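Long-range contacts in apical membrane antigen 1 (Babesia divergens, PDB 4APM), which is a membrane-anchored parasite protein probably acting in host-cell invasion at the moving junction, present in this model as its first three domains: residues Ala241-Thr246 with Leu325-Glu330; Arg247-Cys252 with Ala317-Asn322; Ala254-Asn259 with Met345-Ser350. All coordinates share one frame; numbering follows the deposited sequence.

How the contacts relate
All three contacts belong to one unit, helix 249-257 and the four-stranded antiparallel sheet beside it. Contact 1 is the most exposed: it pairs edge strand 242-245 with 325-329 and relies on backbone hydrogen bonds, with side chains on both faces. Contacts 2 and 3 are buried and share the helix, whose start packs on strand 316-320 and whose end meets the other edge strand, 342-346, where it runs into a turn. Across them side chains pack on side chains and on peptide groups, led by an aromatic ring in contact 2 and a methionine thioether in contact 3. The disulfide Cys-252 to Cys-326 joins contacts 1 and 2, and Phe-242 of contact 1 packs on Leu-255 of 254-259.

Contact 1: Ala241-Thr246 with Leu325-Glu330; sequences AFEEFT and LCRVIE
Both methyls of Val-328 pack against the ring of Phe-242, and this is the tight part of the contact, with Val-328 and Cys-326 buried. CG1 of Val-328 lies over the ring face, 4.0 Å from the centroid of Phe-242, in a CH-pi contact, while Val-328 CG2 comes to 3.5 Å from Phe-242 CE2. Leu-255 of helix 249-257 also touches this ring, and Cys-326, on the same face of the sheet, is disulfide-bonded to Cys-252. The backbones are antiparallel: Glu-244 N reaches Cys-326 O at 3.0 Å, and Cys-326 N returns to Glu-244 O at 2.8 Å. At the other end Val-328 O receives Ala-241 N at 2.6 Å and, weakly, Phe-242 N, which makes a classic beta bulge. Looser packing surrounds exposed Glu-243 and Phe-245 on the opposite face. There Leu-325 CD1 sits over the centre of the Phe-245 ring, 3.8 Å above its plane, a second CH-pi contact, and Glu-243 runs alongside Arg-327 without a salt bridge, OE2 of Glu-243 staying 4.4 Å from NE of Arg-327. Ser-240 OG bonds to both side chains, and Arg-327 NH1 also donates to Ile-238 O. An outer strand paired in this way, with one face turned to the helix, is consistent with the sheet of a PAN-type domain.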
loop_
_atom_site.group_PDB
_atom_site.type_symbol
_atom_site.label_atom_id
_atom_site.label_comp_id
_atom_site.label_asym_id
_atom_site.label_seq_id
_atom_site.Cartn_x
_atom_site.Cartn_y
_atom_site.Cartn_z
ATOM N N ALA A 241 2.834 13.338 9.420
ATOM C CA ALA A 241 1.565 13.497 10.124
ATOM C C ALA A 241 1.764 13.066 11.572
ATOM O O ALA A 241 1.281 13.710 12.500
ATOM C CB ALA A 241 0.457 12.664 9.456
ATOM N N PHE A 242 2.461 11.954 11.769
ATOM C CA PHE A 242 2.939 11.596 13.104
ATOM C C PHE A 242 4.095 10.654 12.925
ATOM O O PHE A 242 4.317 10.159 11.823
ATOM C CB PHE A 242 1.826 10.981 13.978
ATOM C CG PHE A 242 1.424 9.586 13.570
ATOM C CD1 PHE A 242 2.076 8.471 14.104
ATOM C CD2 PHE A 242 0.391 9.384 12.652
ATOM C CE1 PHE A 242 1.718 7.190 13.719
ATOM C CE2 PHE A 242 0.028 8.103 12.266
ATOM C CZ PHE A 242 0.694 7.001 12.796
ATOM N N GLU A 243 4.901 10.500 13.972
ATOM C CA GLU A 243 6.082 9.651 13.905
ATOM C C GLU A 243 6.144 8.753 15.108
ATOM O O GLU A 243 5.706 9.149 16.196
ATOM C CB GLU A 243 7.347 10.472 13.922
ATOM C CG GLU A 243 7.259 11.814 13.253
ATOM C CD GLU A 243 8.617 12.414 13.112
ATOM O OE1 GLU A 243 9.419 12.271 14.061
ATOM O OE2 GLU A 243 8.907 12.928 12.019
ATOM N N GLU A 244 6.743 7.574 14.914
ATOM C CA GLU A 244 7.057 6.639 16.001
ATOM C C GLU A 244 8.191 5.723 15.618
ATOM O O GLU A 244 8.356 5.372 14.432
ATOM C CB GLU A 244 5.851 5.808 16.385
ATOM C CG GLU A 244 5.155 6.338 17.628
ATOM C CD GLU A 244 3.660 6.236 17.492
ATOM O OE1 GLU A 244 3.238 5.253 16.876
ATOM O OE2 GLU A 244 2.920 7.145 17.951
ATOM N N PHE A 245 9.004 5.375 16.613
ATOM C CA PHE A 245 10.046 4.373 16.427
ATOM C C PHE A 245 9.392 3.025 16.356
ATOM O O PHE A 245 8.509 2.737 17.170
ATOM C CB PHE A 245 11.056 4.441 17.583
ATOM C CG PHE A 245 11.967 5.639 17.501
ATOM C CD1 PHE A 245 13.066 5.634 16.654
ATOM C CD2 PHE A 245 11.681 6.803 18.220
ATOM C CE1 PHE A 245 13.887 6.757 16.550
ATOM C CE2 PHE A 245 12.492 7.928 18.125
ATOM C CZ PHE A 245 13.599 7.909 17.291
ATOM N N THR A 246 9.754 2.235 15.337
ATOM C CA THR A 246 9.222 0.894 15.182
ATOM C C THR A 246 10.389 -0.083 15.001
ATOM O O THR A 246 11.494 0.330 14.689
ATOM C CB THR A 246 8.228 0.777 13.983
ATOM O OG1 THR A 246 8.926 0.991 12.765
ATOM C CG2 THR A 246 7.082 1.825 14.077
ATOM N N LEU A 325 13.024 5.030 12.807
ATOM C CA LEU A 325 11.963 6.010 12.860
ATOM C C LEU A 325 10.991 5.831 11.684
ATOM O O LEU A 325 11.383 5.882 10.518
ATOM C CB LEU A 325 12.492 7.428 12.968
ATOM C CG LEU A 325 11.448 8.532 13.191
ATOM C CD1 LEU A 325 10.812 8.458 14.575
ATOM C CD2 LEU A 325 12.099 9.884 13.015
ATOM N N CYS A 326 9.727 5.602 12.025
ATOM C CA CYS A 326 8.669 5.503 11.056
ATOM C C CYS A 326 7.921 6.847 10.982
ATOM O O CYS A 326 7.313 7.263 11.951
ATOM C CB CYS A 326 7.704 4.384 11.462
ATOM S SG CYS A 326 6.288 4.159 10.352
ATOM N N ARG A 327 7.988 7.532 9.840
ATOM C CA ARG A 327 7.259 8.787 9.688
ATOM C C ARG A 327 6.041 8.591 8.785
ATOM O O ARG A 327 6.189 8.432 7.581
ATOM C CB ARG A 327 8.162 9.887 9.126
ATOM C CG ARG A 327 9.417 10.173 9.951
ATOM C CD ARG A 327 10.036 11.524 9.549
ATOM N NE ARG A 327 10.398 11.581 8.123
ATOM C CZ ARG A 327 9.765 12.306 7.189
ATOM N NH1 ARG A 327 8.730 13.100 7.502
ATOM N NH2 ARG A 327 10.199 12.281 5.937
ATOM N N VAL A 328 4.844 8.587 9.354
ATOM C CA VAL A 328 3.678 8.499 8.511
ATOM C C VAL A 328 3.172 9.855 8.033
ATOM O O VAL A 328 3.283 10.856 8.747
ATOM C CB VAL A 328 2.629 7.435 8.950
ATOM C CG1 VAL A 328 3.060 6.666 10.188
ATOM C CG2 VAL A 328 1.198 7.961 8.983
ATOM N N ILE A 329 2.848 9.914 6.743
ATOM C CA ILE A 329 2.520 11.165 6.071
ATOM C C ILE A 329 1.144 11.117 5.402
ATOM O O ILE A 329 0.613 10.059 5.120
ATOM C CB ILE A 329 3.582 11.571 5.025
ATOM C CG1 ILE A 329 3.709 10.502 3.924
ATOM C CG2 ILE A 329 4.914 11.903 5.716
ATOM C CD1 ILE A 329 4.593 10.901 2.753
ATOM N N GLU A 330 0.576 12.285 5.151
ATOM C CA GLU A 330 -0.763 12.339 4.632
ATOM C C GLU A 330 -0.901 13.209 3.397
ATOM O O GLU A 330 -2.001 13.354 2.877
ATOM C CB GLU A 330 -1.757 12.772 5.713
ATOM C CG GLU A 330 -1.690 14.248 6.104
ATOM C CD GLU A 330 -2.498 14.522 7.362
ATOM O OE1 GLU A 330 -3.472 13.779 7.646
ATOM O OE2 GLU A 330 -2.131 15.449 8.100
#

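Contact 2: Arg247-Cys252 with Ala317-Asn322; sequences RDAEEC and ANYDSN
Tyr-319 lays its ring beneath the first residues of helix 249-257, and Ala-249 and Asp-248 rest on it. With CG anti to the backbone N (chi1 175°), the side chain leaves strand 316-320 straight for the helix. Tyr-319 CB touches Cys-252 SG at 3.9 Å. Next, CG lies below Ala-249 CA. The ring then divides its neighbours: Tyr-319 CD1 meets Cys-252 CB at 3.9 Å, and Tyr-319 CD2 meets the methyl CB of Ala-249 at 3.8 Å. Farther out, CE1 runs under the carbonyl carbon of Asp-248, while Tyr-319 CE2 comes to 3.4 Å from Ala-249 N, which sits over the face, displaced toward the rim. At the tip, Tyr-319 OH approaches Asp-248 CA at 3.4 Å. The other face of the ring is covered near its rim by the backbone N of Ser-321, where the strand has turned.

The sulfur of Cys-252 approaches the ring obliquely rather than over a face. It also touches the methyl of Ala-317, and it is bonded to Cys-326 on the next strand, so the helix is fastened covalently to the sheet right beside the tyrosine.

Polar groups fix the helix start above. Asp-248 is the N-cap: its OD1 accepts from Glu-251 N, with 2.9 Å between Asp-248 OD1 and Glu-251 N, the donor arriving nearly along the C-O axis. Glu-251 in turn forms a salt bridge with Arg-247, NH2 of Arg-247 meeting the syn lone pair of Glu-251 OE2 at 2.7 Å. A helix lying on an antiparallel sheet and tied to it by a disulfide is as in PAN modules, consistent with the family's place in that clan.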
loop_
_atom_site.group_PDB
_atom_site.type_symbol
_atom_site.label_atom_id
_atom_site.label_comp_id
_atom_site.label_asym_id
_atom_site.label_seq_id
_atom_site.Cartn_x
_atom_site.Cartn_y
_atom_site.Cartn_z
ATOM N N ARG A 247 10.133 -1.372 15.204
ATOM C CA ARG A 247 11.192 -2.376 15.255
ATOM C C ARG A 247 11.626 -2.814 13.866
ATOM O O ARG A 247 12.717 -3.302 13.691
ATOM C CB ARG A 247 10.720 -3.583 16.052
ATOM C CG ARG A 247 10.846 -3.370 17.540
ATOM C CD ARG A 247 10.178 -4.481 18.300
ATOM N NE ARG A 247 8.736 -4.385 18.178
ATOM C CZ ARG A 247 7.904 -5.240 18.738
ATOM N NH1 ARG A 247 8.390 -6.225 19.473
ATOM N NH2 ARG A 247 6.599 -5.107 18.558
ATOM N N ASP A 248 10.776 -2.600 12.870
ATOM C CA ASP A 248 11.091 -3.016 11.496
ATOM C C ASP A 248 10.116 -2.353 10.520
ATOM O O ASP A 248 9.140 -1.727 10.941
ATOM C CB ASP A 248 11.062 -4.564 11.368
ATOM C CG ASP A 248 9.881 -5.182 12.085
ATOM O OD1 ASP A 248 8.742 -4.665 11.913
ATOM O OD2 ASP A 248 10.073 -6.190 12.809
ATOM N N ALA A 249 10.430 -2.436 9.223
ATOM C CA ALA A 249 9.536 -1.949 8.168
ATOM C C ALA A 249 8.105 -2.463 8.335
ATOM O O ALA A 249 7.139 -1.693 8.246
ATOM C CB ALA A 249 10.094 -2.292 6.782
ATOM N N GLU A 250 7.947 -3.740 8.637
ATOM C CA GLU A 250 6.576 -4.295 8.823
ATOM C C GLU A 250 5.733 -3.598 9.895
ATOM O O GLU A 250 4.520 -3.402 9.715
ATOM C CB GLU A 250 6.624 -5.776 9.133
ATOM C CG GLU A 250 7.427 -6.555 8.135
ATOM C CD GLU A 250 8.862 -6.729 8.570
ATOM O OE1 GLU A 250 9.676 -5.790 8.350
ATOM O OE2 GLU A 250 9.166 -7.805 9.139
ATOM N N GLU A 251 6.349 -3.322 11.038
ATOM C CA GLU A 251 5.684 -2.598 12.097
ATOM C C GLU A 251 5.322 -1.195 11.612
ATOM O O GLU A 251 4.184 -0.765 11.736
ATOM C CB GLU A 251 6.560 -2.521 13.345
ATOM C CG GLU A 251 5.789 -2.115 14.607
ATOM C CD GLU A 251 6.531 -2.481 15.883
ATOM O OE1 GLU A 251 7.638 -1.927 16.120
ATOM O OE2 GLU A 251 6.056 -3.389 16.604
ATOM N N CYS A 252 6.280 -0.502 11.007
ATOM C CA CYS A 252 5.991 0.790 10.387
ATOM C C CYS A 252 4.797 0.697 9.397
ATOM O O CYS A 252 3.838 1.509 9.438
ATOM C CB CYS A 252 7.219 1.272 9.656
ATOM S SG CYS A 252 6.964 2.848 8.848
ATOM N N ALA A 317 4.432 6.013 4.147
ATOM C CA ALA A 317 5.335 6.163 5.296
ATOM C C ALA A 317 6.788 6.045 4.858
ATOM O O ALA A 317 7.099 5.364 3.867
ATOM C CB ALA A 317 5.025 5.124 6.372
ATOM N N ASN A 318 7.661 6.735 5.588
ATOM C CA ASN A 318 9.105 6.608 5.427
ATOM C C ASN A 318 9.656 5.860 6.590
ATOM O O ASN A 318 9.497 6.276 7.731
ATOM C CB ASN A 318 9.749 7.974 5.428
ATOM C CG ASN A 318 9.119 8.897 4.431
ATOM O OD1 ASN A 318 8.200 9.637 4.773
ATOM N ND2 ASN A 318 9.538 8.798 3.175
ATOM N N TYR A 319 10.283 4.735 6.307
ATOM C CA TYR A 319 10.896 3.951 7.335
ATOM C C TYR A 319 12.404 4.055 7.204
ATOM O O TYR A 319 12.974 3.640 6.200
ATOM C CB TYR A 319 10.469 2.501 7.236
ATOM C CG TYR A 319 11.197 1.654 8.223
ATOM C CD1 TYR A 319 11.074 1.894 9.594
ATOM C CD2 TYR A 319 12.128 0.711 7.794
ATOM C CE1 TYR A 319 11.763 1.114 10.519
ATOM C CE2 TYR A 319 12.829 -0.052 8.696
ATOM C CZ TYR A 319 12.653 0.158 10.048
ATOM O OH TYR A 319 13.387 -0.582 10.922
ATOM N N ASP A 320 13.041 4.614 8.223
ATOM C CA ASP A 320 14.490 4.732 8.240
ATOM C C ASP A 320 15.062 3.494 8.907
ATOM O O ASP A 320 14.934 3.328 10.116
ATOM C CB ASP A 320 14.920 5.973 9.019
ATOM C CG ASP A 320 16.416 6.235 8.908
ATOM O OD1 ASP A 320 17.213 5.257 8.966
ATOM O OD2 ASP A 320 16.792 7.407 8.735
ATOM N N SER A 321 15.649 2.598 8.125
ATOM C CA SER A 321 16.135 1.347 8.702
ATOM C C SER A 321 17.372 1.509 9.590
ATOM O O SER A 321 17.678 0.616 10.345
ATOM C CB SER A 321 16.388 0.291 7.615
ATOM O OG SER A 321 17.327 0.782 6.679
ATOM N N ASN A 322 18.041 2.664 9.534
ATOM C CA ASN A 322 19.167 2.954 10.448
ATOM C C ASN A 322 18.744 3.408 11.833
ATOM O O ASN A 322 19.444 3.146 12.803
ATOM C CB ASN A 322 20.126 3.998 9.854
ATOM C CG ASN A 322 20.569 3.651 8.442
ATOM O OD1 ASN A 322 20.497 4.482 7.534
ATOM N ND2 ASN A 322 21.000 2.408 8.244
#

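Contact 3: Ala254-Asn259 with Met345-Ser350; sequences ALMFEN and MTAVGS
The ring of Phe-257 turns an edge to the carbonyl of Ala-347: Ala-347 O lies near the ring plane, 3.7 Å from Phe-257 CD1. This oxygen also accepts a hydrogen bond from Lys-195 NZ, whose side chain touches the phenylalanine too, and the ring makes an edge-to-face pair with Tyr-30. A second flat group is the peptide between Thr-346 and Ala-347, and the thioether of Met-256 lies over one of its faces. Met-256 SD stands 3.3 Å from Ala-347 N, and Met-256 CE sits almost straight above Thr-346 C at 3.6 Å.

To get there, Met-256 leaves the helix with CG anti to the backbone N (chi1 167°), and the chain then bends at chi2 and chi3, which folds its end down along the strand. The sulfur also meets the methyl of Ala-347, SD of Met-256 to CB of Ala-347 being 3.8 Å. The terminal CE of Met-256 goes on to Met-345 CB at 4.1 Å, and reaches the methyl of Ala-317 on the next strand as well. This is the C-terminal end of the helix that packs on the sheet, an arrangement consistent with a PAN-type domain, and it meets edge strand 342-346 where that strand gives way to a turn, close to the centre of the chain.

The turn is held lightly from within. Thr-346 OG1 accepts weakly from Val-348 N at 3.4 Å, as in an ST turn, and weakly again from Gly-349 N. Gly-349 O is a second acceptor for Lys-195 NZ, and farther on Ser-350 OG is hydrogen-bonded to Asp-355.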
loop_
_atom_site.group_PDB
_atom_site.type_symbol
_atom_site.label_atom_id
_atom_site.label_comp_id
_atom_site.label_asym_id
_atom_site.label_seq_id
_atom_site.Cartn_x
_atom_site.Cartn_y
_atom_site.Cartn_z
ATOM N N ALA A 254 2.410 -1.516 9.430
ATOM C CA ALA A 254 1.136 -1.803 10.131
ATOM C C ALA A 254 0.562 -0.557 10.814
ATOM O O ALA A 254 -0.653 -0.406 10.926
ATOM C CB ALA A 254 1.317 -2.934 11.144
ATOM N N LEU A 255 1.458 0.308 11.293
ATOM C CA LEU A 255 1.102 1.560 11.972
ATOM C C LEU A 255 0.420 2.519 11.008
ATOM O O LEU A 255 -0.536 3.202 11.356
ATOM C CB LEU A 255 2.390 2.234 12.468
ATOM C CG LEU A 255 2.451 3.022 13.772
ATOM C CD1 LEU A 255 3.585 4.046 13.721
ATOM C CD2 LEU A 255 1.137 3.666 14.162
ATOM N N MET A 256 1.023 2.670 9.829
ATOM C CA MET A 256 0.486 3.529 8.794
ATOM C C MET A 256 -0.861 2.971 8.272
ATOM O O MET A 256 -1.838 3.725 8.057
ATOM C CB MET A 256 1.506 3.627 7.665
ATOM C CG MET A 256 0.931 4.243 6.406
ATOM S SD MET A 256 1.156 3.313 4.907
ATOM C CE MET A 256 2.797 2.538 4.947
ATOM N N PHE A 257 -0.900 1.665 8.027
ATOM C CA PHE A 257 -2.114 1.021 7.507
ATOM C C PHE A 257 -3.376 1.322 8.370
ATOM O O PHE A 257 -4.449 1.584 7.840
ATOM C CB PHE A 257 -1.878 -0.485 7.378
ATOM C CG PHE A 257 -3.066 -1.258 6.852
ATOM C CD1 PHE A 257 -3.400 -1.222 5.502
ATOM C CD2 PHE A 257 -3.796 -2.084 7.692
ATOM C CE1 PHE A 257 -4.463 -1.984 5.011
ATOM C CE2 PHE A 257 -4.859 -2.836 7.201
ATOM C CZ PHE A 257 -5.188 -2.789 5.855
ATOM N N GLU A 258 -3.218 1.320 9.691
ATOM C CA GLU A 258 -4.326 1.585 10.602
ATOM C C GLU A 258 -4.943 2.959 10.366
ATOM O O GLU A 258 -6.058 3.206 10.809
ATOM C CB GLU A 258 -3.839 1.549 12.050
ATOM C CG GLU A 258 -3.377 0.200 12.516
ATOM C CD GLU A 258 -3.129 0.189 14.013
ATOM O OE1 GLU A 258 -2.823 1.272 14.578
ATOM O OE2 GLU A 258 -3.280 -0.894 14.623
ATOM N N ASN A 259 -4.166 3.862 9.751
ATOM C CA ASN A 259 -4.530 5.270 9.584
ATOM C C ASN A 259 -4.775 5.599 8.135
ATOM O O ASN A 259 -4.953 6.774 7.771
ATOM C CB ASN A 259 -3.410 6.152 10.139
ATOM C CG ASN A 259 -3.275 6.026 11.652
ATOM O OD1 ASN A 259 -2.352 5.371 12.175
ATOM N ND2 ASN A 259 -4.257 6.546 12.354
ATOM N N MET A 345 7.253 3.557 1.840
ATOM C CA MET A 345 6.243 2.500 1.854
ATOM C C MET A 345 4.822 3.057 1.686
ATOM O O MET A 345 4.575 4.228 2.003
ATOM C CB MET A 345 6.373 1.732 3.154
ATOM C CG MET A 345 7.803 1.201 3.330
ATOM S SD MET A 345 7.965 0.406 4.902
ATOM C CE MET A 345 7.216 -1.191 4.542
ATOM N N THR A 346 3.896 2.228 1.192
ATOM C CA THR A 346 2.510 2.668 1.065
ATOM C C THR A 346 1.545 1.649 1.683
ATOM O O THR A 346 1.929 0.475 1.912
ATOM C CB THR A 346 2.088 2.955 -0.395
ATOM O OG1 THR A 346 1.729 1.737 -1.028
ATOM C CG2 THR A 346 3.190 3.638 -1.212
ATOM N N ALA A 347 0.329 2.115 1.998
ATOM C CA ALA A 347 -0.685 1.275 2.621
ATOM C C ALA A 347 -1.153 0.107 1.717
ATOM O O ALA A 347 -1.765 -0.846 2.220
ATOM C CB ALA A 347 -1.893 2.113 3.051
ATOM N N VAL A 348 -0.933 0.177 0.400
ATOM C CA VAL A 348 -1.406 -0.962 -0.436
ATOM C C VAL A 348 -0.319 -1.993 -0.689
ATOM O O VAL A 348 -0.616 -3.165 -0.994
ATOM C CB VAL A 348 -2.027 -0.540 -1.787
ATOM C CG1 VAL A 348 -3.221 0.375 -1.580
ATOM C CG2 VAL A 348 -0.997 0.122 -2.667
ATOM N N GLY A 349 0.935 -1.552 -0.537
ATOM C CA GLY A 349 2.094 -2.303 -0.983
ATOM C C GLY A 349 2.620 -3.243 0.082
ATOM O O GLY A 349 2.205 -3.204 1.240
ATOM N N SER A 350 3.561 -4.076 -0.315
ATOM C CA SER A 350 4.200 -4.968 0.615
ATOM C C SER A 350 4.696 -4.268 1.895
ATOM O O SER A 350 5.273 -3.182 1.840
ATOM C CB SER A 350 5.372 -5.681 -0.057
ATOM O OG SER A 350 5.806 -6.692 0.840
#